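Local coordinates for protein peroxiredoxin (Clostridioides difficile, PDB 6TSB) that is a bifunctional spore-coat protein, with a family 18 chitinase domain, the part described here, that hydrolyses chitin, and a predicted thiol-specific peroxidase domain elsewhere in the protein, at residues G68-P73 against Y116-Q121; Q121-I126 against D167-D172. All blocks are in the same frame, centred on the assembly; numbering follows the deposited sequence.

Contact 1 (G68-P73 against Y116-Q121); sequences GNLFIP and YNFARQ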
loop_
_atom_site.group_PDB
_atom_site.type_symbol
_atom_site.label_atom_id
_atom_site.label_comp_id
_atom_site.label_asym_id
_atom_site.label_seq_id
_atom_site.Cartn_x
_atom_site.Cartn_y
_atom_site.Cartn_z
ATOM N N GLY A 68 14.707 45.479 18.025
ATOM C CA GLY A 68 13.634 45.489 17.019
ATOM C C GLY A 68 14.232 45.519 15.631
ATOM O O GLY A 68 13.466 45.828 14.691
ATOM N N ASN A 69 15.541 45.232 15.517
ATOM C CA ASN A 69 16.288 45.237 14.230
ATOM C C ASN A 69 16.260 43.827 13.612
ATOM O O ASN A 69 16.555 42.842 14.322
ATOM C CB ASN A 69 17.700 45.783 14.439
ATOM C CG ASN A 69 17.695 47.251 14.809
ATOM O OD1 ASN A 69 16.931 48.043 14.257
ATOM N ND2 ASN A 69 18.558 47.631 15.728
ATOM N N LEU A 70 15.890 43.748 12.336
ATOM C CA LEU A 70 15.942 42.519 11.491
ATOM C C LEU A 70 17.393 42.072 11.283
ATOM O O LEU A 70 18.217 42.918 10.903
ATOM C CB LEU A 70 15.349 42.816 10.111
ATOM C CG LEU A 70 13.836 42.998 10.009
ATOM C CD1 LEU A 70 13.446 43.176 8.558
ATOM C CD2 LEU A 70 13.076 41.827 10.612
ATOM N N PHE A 71 17.672 40.783 11.443
ATOM C CA PHE A 71 18.943 40.161 10.997
ATOM C C PHE A 71 18.680 38.752 10.441
ATOM O O PHE A 71 17.694 38.130 10.820
ATOM C CB PHE A 71 19.932 40.145 12.165
ATOM C CG PHE A 71 19.588 39.178 13.267
ATOM C CD1 PHE A 71 18.564 39.452 14.159
ATOM C CD2 PHE A 71 20.292 37.993 13.410
ATOM C CE1 PHE A 71 18.251 38.553 15.169
ATOM C CE2 PHE A 71 19.984 37.094 14.421
ATOM C CZ PHE A 71 18.962 37.375 15.302
ATOM N N ILE A 72 19.610 38.260 9.619
ATOM C CA ILE A 72 19.685 36.878 9.066
ATOM C C ILE A 72 20.728 36.103 9.871
ATOM O O ILE A 72 21.909 36.354 9.740
ATOM C CB ILE A 72 20.129 36.895 7.587
ATOM C CG1 ILE A 72 19.644 38.105 6.774
ATOM C CG2 ILE A 72 19.780 35.571 6.933
ATOM C CD1 ILE A 72 18.268 37.993 6.152
ATOM N N PRO A 73 20.383 35.112 10.711
ATOM C CA PRO A 73 21.408 34.297 11.359
ATOM C C PRO A 73 22.439 33.629 10.420
ATOM O O PRO A 73 23.563 33.486 10.841
ATOM C CB PRO A 73 20.621 33.207 12.108
ATOM C CG PRO A 73 19.186 33.699 12.188
ATOM C CD PRO A 73 19.018 34.770 11.135
ATOM N N TYR A 116 6.242 51.531 11.562
ATOM C CA TYR A 116 6.976 52.235 10.482
ATOM C C TYR A 116 8.412 51.682 10.430
ATOM O O TYR A 116 8.923 51.403 9.361
ATOM C CB TYR A 116 6.947 53.751 10.710
ATOM C CG TYR A 116 7.566 54.554 9.588
ATOM C CD1 TYR A 116 6.843 54.881 8.447
ATOM C CD2 TYR A 116 8.895 54.952 9.636
ATOM C CE1 TYR A 116 7.412 55.598 7.403
ATOM C CE2 TYR A 116 9.482 55.666 8.603
ATOM C CZ TYR A 116 8.739 55.992 7.477
ATOM O OH TYR A 116 9.303 56.708 6.458
ATOM N N ASN A 117 9.033 51.509 11.596
ATOM C CA ASN A 117 10.426 51.021 11.755
ATOM C C ASN A 117 10.544 49.595 11.206
ATOM O O ASN A 117 11.455 49.340 10.416
ATOM C CB ASN A 117 10.866 51.060 13.213
ATOM C CG ASN A 117 12.316 50.674 13.374
ATOM O OD1 ASN A 117 13.163 51.172 12.655
ATOM N ND2 ASN A 117 12.613 49.798 14.313
ATOM N N PHE A 118 9.657 48.692 11.619
ATOM C CA PHE A 118 9.633 47.306 11.090
ATOM C C PHE A 118 9.497 47.341 9.573
ATOM O O PHE A 118 10.296 46.721 8.904
ATOM C CB PHE A 118 8.503 46.486 11.702
ATOM C CG PHE A 118 8.646 45.006 11.459
ATOM C CD1 PHE A 118 9.359 44.212 12.336
ATOM C CD2 PHE A 118 8.072 44.413 10.346
ATOM C CE1 PHE A 118 9.499 42.856 12.100
ATOM C CE2 PHE A 118 8.210 43.051 10.117
ATOM C CZ PHE A 118 8.923 42.281 10.994
ATOM N N ALA A 119 8.494 48.048 9.053
ATOM C CA ALA A 119 8.258 48.090 7.606
ATOM C C ALA A 119 9.547 48.566 6.929
ATOM O O ALA A 119 9.964 47.873 6.028
ATOM C CB ALA A 119 7.082 48.959 7.256
ATOM N N ARG A 120 10.126 49.696 7.353
ATOM C CA ARG A 120 11.345 50.305 6.746
ATOM C C ARG A 120 12.435 49.225 6.637
ATOM O O ARG A 120 13.111 49.182 5.617
ATOM C CB ARG A 120 11.852 51.511 7.560
ATOM C CG ARG A 120 12.866 52.410 6.844
ATOM C CD ARG A 120 13.559 53.499 7.688
ATOM N NE ARG A 120 13.839 53.057 9.068
ATOM C CZ ARG A 120 14.849 52.263 9.462
ATOM N NH1 ARG A 120 15.757 51.830 8.603
ATOM N NH2 ARG A 120 14.957 51.902 10.728
ATOM N N GLN A 121 12.604 48.391 7.663
ATOM C CA GLN A 121 13.684 47.385 7.699
ATOM C C GLN A 121 13.348 46.236 6.743
ATOM O O GLN A 121 14.275 45.631 6.188
ATOM C CB GLN A 121 13.833 46.867 9.121
ATOM C CG GLN A 121 14.269 47.954 10.079
ATOM C CD GLN A 121 15.063 47.374 11.217
ATOM O OE1 GLN A 121 15.958 46.555 11.030
ATOM N NE2 GLN A 121 14.739 47.817 12.413
#
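Gln121 joins an outer helix of the chitinase barrel to a short strand at its surface, in a partly exposed contact that is polar on one flank and apolar on the other. The strand, 70-71, forms a beta hairpin with barrel strand 56-64; in the turn between them Asp65 accepts a hydrogen bond from the backbone N of Asn69, and helix 112-128 lies against the hairpin. The carboxamide of Gln121 is spent on two neighbouring residues. Its NE2 donates to OD1 of Asn69 at 2.9 Å, approaching in the carbonyl plane on a lone pair, although the bend at the hydrogen, 136°, is marked. The two amide planes are turned 49° apart, and OD1 lies tilted from the plane of the glutamine amide. OE1 of the same Gln121 accepts from the backbone N of Leu70 at 3.1 Å, with the donor standing above the carbonyl plane. Glutamine suits the place because its chain, extended beyond CG, carries both a donor and an acceptor from the helix to the strand. Gly68, which has no side chain, takes a positive phi and brings its backbone against this amide, its O 3.3 Å from Gln121 NE2.

Next to the amides, Leu70 points toward the helix. Its CD1 lies 3.8 Å from CB of Gln121, the two side chains sliding past each other in opposite directions. A chi1 of -166° turns the Phe118 ring away from its own backbone N and out to Leu70, whose CD2 meets CE1 obliquely at 4.0 Å, the side chains crossing at about a right angle. Phe118 also packs on Leu161 and Ile165 of helix 154-169. Gln121 is thus gripped at both ends of its amide, by one side chain and one backbone N-H, with Leu70 adding apolar contact beside it.

Contact 2 (Q121-I126 against D167-D172); sequences QVNQMI and DVIGDD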
loop_
_atom_site.group_PDB
_atom_site.type_symbol
_atom_site.label_atom_id
_atom_site.label_comp_id
_atom_site.label_asym_id
_atom_site.label_seq_id
_atom_site.Cartn_x
_atom_site.Cartn_y
_atom_site.Cartn_z
ATOM N N GLN A 121 12.604 48.391 7.663
ATOM C CA GLN A 121 13.684 47.385 7.699
ATOM C C GLN A 121 13.348 46.236 6.743
ATOM O O GLN A 121 14.275 45.631 6.188
ATOM C CB GLN A 121 13.833 46.867 9.121
ATOM C CG GLN A 121 14.269 47.954 10.079
ATOM C CD GLN A 121 15.063 47.374 11.217
ATOM O OE1 GLN A 121 15.958 46.555 11.030
ATOM N NE2 GLN A 121 14.739 47.817 12.413
ATOM N N VAL A 122 12.062 45.917 6.595
ATOM C CA VAL A 122 11.614 44.881 5.622
ATOM C C VAL A 122 12.019 45.360 4.231
ATOM O O VAL A 122 12.614 44.583 3.471
ATOM C CB VAL A 122 10.106 44.604 5.745
ATOM C CG1 VAL A 122 9.575 43.795 4.575
ATOM C CG2 VAL A 122 9.806 43.907 7.071
ATOM N N ASN A 123 11.725 46.614 3.915
ATOM C CA ASN A 123 11.955 47.154 2.556
ATOM C C ASN A 123 13.465 47.229 2.332
ATOM O O ASN A 123 13.907 47.048 1.192
ATOM C CB ASN A 123 11.282 48.502 2.380
ATOM C CG ASN A 123 11.386 49.014 0.963
ATOM O OD1 ASN A 123 11.955 50.075 0.729
ATOM N ND2 ASN A 123 10.888 48.245 0.018
ATOM N N GLN A 124 14.216 47.474 3.403
ATOM C CA GLN A 124 15.685 47.546 3.339
ATOM C C GLN A 124 16.234 46.157 3.025
ATOM O O GLN A 124 17.077 46.046 2.155
ATOM C CB GLN A 124 16.281 48.070 4.636
ATOM C CG GLN A 124 17.675 48.624 4.418
ATOM C CD GLN A 124 18.570 48.355 5.602
ATOM O OE1 GLN A 124 18.541 49.082 6.596
ATOM N NE2 GLN A 124 19.373 47.302 5.488
ATOM N N MET A 125 15.785 45.132 3.724
ATOM C CA MET A 125 16.252 43.751 3.464
ATOM C C MET A 125 15.848 43.314 2.046
ATOM O O MET A 125 16.653 42.614 1.394
ATOM C CB MET A 125 15.680 42.803 4.509
ATOM C CG MET A 125 16.017 41.367 4.257
ATOM S SD MET A 125 15.244 40.370 5.512
ATOM C CE MET A 125 16.236 40.873 6.915
ATOM N N ILE A 126 14.679 43.730 1.551
ATOM C CA ILE A 126 14.215 43.387 0.175
ATOM C C ILE A 126 15.144 44.055 -0.843
ATOM O O ILE A 126 15.526 43.370 -1.800
ATOM C CB ILE A 126 12.735 43.751 -0.075
ATOM C CG1 ILE A 126 11.793 42.813 0.690
ATOM C CG2 ILE A 126 12.415 43.757 -1.565
ATOM C CD1 ILE A 126 10.348 43.286 0.731
ATOM N N ASP A 167 2.574 49.359 2.387
ATOM C CA ASP A 167 2.696 50.803 2.026
ATOM C C ASP A 167 4.135 51.063 1.529
ATOM O O ASP A 167 4.295 51.750 0.517
ATOM C CB ASP A 167 2.261 51.732 3.177
ATOM C CG ASP A 167 0.751 51.840 3.442
ATOM O OD1 ASP A 167 -0.050 51.242 2.658
ATOM O OD2 ASP A 167 0.365 52.524 4.446
ATOM N N VAL A 168 5.147 50.471 2.169
ATOM C CA VAL A 168 6.591 50.712 1.846
ATOM C C VAL A 168 7.043 49.828 0.666
ATOM O O VAL A 168 7.610 50.388 -0.259
ATOM C CB VAL A 168 7.468 50.553 3.109
ATOM C CG1 VAL A 168 8.953 50.606 2.830
ATOM C CG2 VAL A 168 7.127 51.629 4.128
ATOM N N ILE A 169 6.794 48.512 0.672
ATOM C CA ILE A 169 7.422 47.584 -0.322
ATOM C C ILE A 169 6.733 47.712 -1.674
ATOM O O ILE A 169 7.396 47.385 -2.662
ATOM C CB ILE A 169 7.449 46.125 0.154
ATOM C CG1 ILE A 169 6.059 45.476 0.101
ATOM C CG2 ILE A 169 8.097 46.046 1.527
ATOM C CD1 ILE A 169 6.037 43.998 0.409
ATOM N N GLY A 170 5.478 48.179 -1.706
ATOM C CA GLY A 170 4.668 48.366 -2.932
ATOM C C GLY A 170 3.826 47.139 -3.288
ATOM O O GLY A 170 3.879 46.113 -2.557
ATOM N N ASP A 171 3.065 47.220 -4.384
ATOM C CA ASP A 171 2.152 46.136 -4.836
ATOM C C ASP A 171 2.947 45.063 -5.594
ATOM O O ASP A 171 2.509 43.890 -5.551
ATOM C CB ASP A 171 0.995 46.686 -5.678
ATOM C CG ASP A 171 0.130 47.713 -4.964
ATOM O OD1 ASP A 171 -0.012 47.631 -3.712
ATOM O OD2 ASP A 171 -0.393 48.588 -5.665
ATOM N N ASP A 172 4.078 45.434 -6.219
ATOM C CA ASP A 172 4.882 44.535 -7.094
ATOM C C ASP A 172 5.768 43.574 -6.297
ATOM O O ASP A 172 6.587 42.914 -6.927
ATOM C CB ASP A 172 5.775 45.329 -8.043
ATOM C CG ASP A 172 4.980 46.012 -9.135
ATOM O OD1 ASP A 172 4.019 45.388 -9.642
ATOM O OD2 ASP A 172 5.319 47.160 -9.459
HETATM O O HOH W 1 10.564 47.219 -2.427
#
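Asn123 and Ile169 bring helix 112-128 and the last turn of helix 154-169 together, with their CA atoms 5.4 Å apart, a close approach for two helices, and just beyond it Gly170 leaves helical geometry with positive phi. Ile169 supplies most of the apolar surface on its side. Its CG2 methyl, set anti to the carbonyl carbon, reaches CD1 of Ile126 at 3.6 Å, the two side chains crossing at about a right angle. On the preceding turn of the partner helix, CG1 of Val122 touches the same methyl more loosely, at 4.1 Å. Val122 and Ile126, four residues apart, therefore lie on one face of their helix and receive Ile169 between them; branching at CB keeps methyls close to the helix, while the longer branch of Ile126 carries CD1 out to Ile169.

These are neighbouring outer helices of the TIM barrel of glycoside hydrolase family 18, in the crossovers of successive beta-alpha-beta units: helix 112-128 between strands 92-98 and 133-137, helix 154-169 between 133-137 and 174-179. Val122 also reaches inward to Ile97 of strand 92-98, and Ile126 touches Lys173 in the loop after the second helix.

Asn123 works at the more exposed margin. Its carboxamide swings away from its own N (chi1 -174°) and extends alongside Ile169, sliding past it in the opposite direction, and ND2 comes to 3.5 Å from CA of Ile169. Asparagine suits this margin because its aliphatic CB packs near Ile169 CG2 while ND2 can still meet a water. That water accepts a weak hydrogen bond from Asn123 ND2 and donates to O of Ile169 at 3.2 Å, where the helix is ending and carbonyls commonly turn to solvent.

In the fold
Both contacts rest on helix 112-128, and Gln121 belongs to each segment taken from it: contact 1 uses the part 116-121, contact 2 the part 121-126. Their centres are about 11 Å apart, both about 28 Å from the centre of the chain. Along the sequence they come in series, the short strand 70-71 meeting the helix before helix 154-169 returns to it. They meet through Leu70 and Ile72, which pack on Met125, and through Ala119 against Val168. Helix 112-128 is thus held between the hairpin strand 70-71 and the next outer helix, within the chitinase domain's TIM barrel.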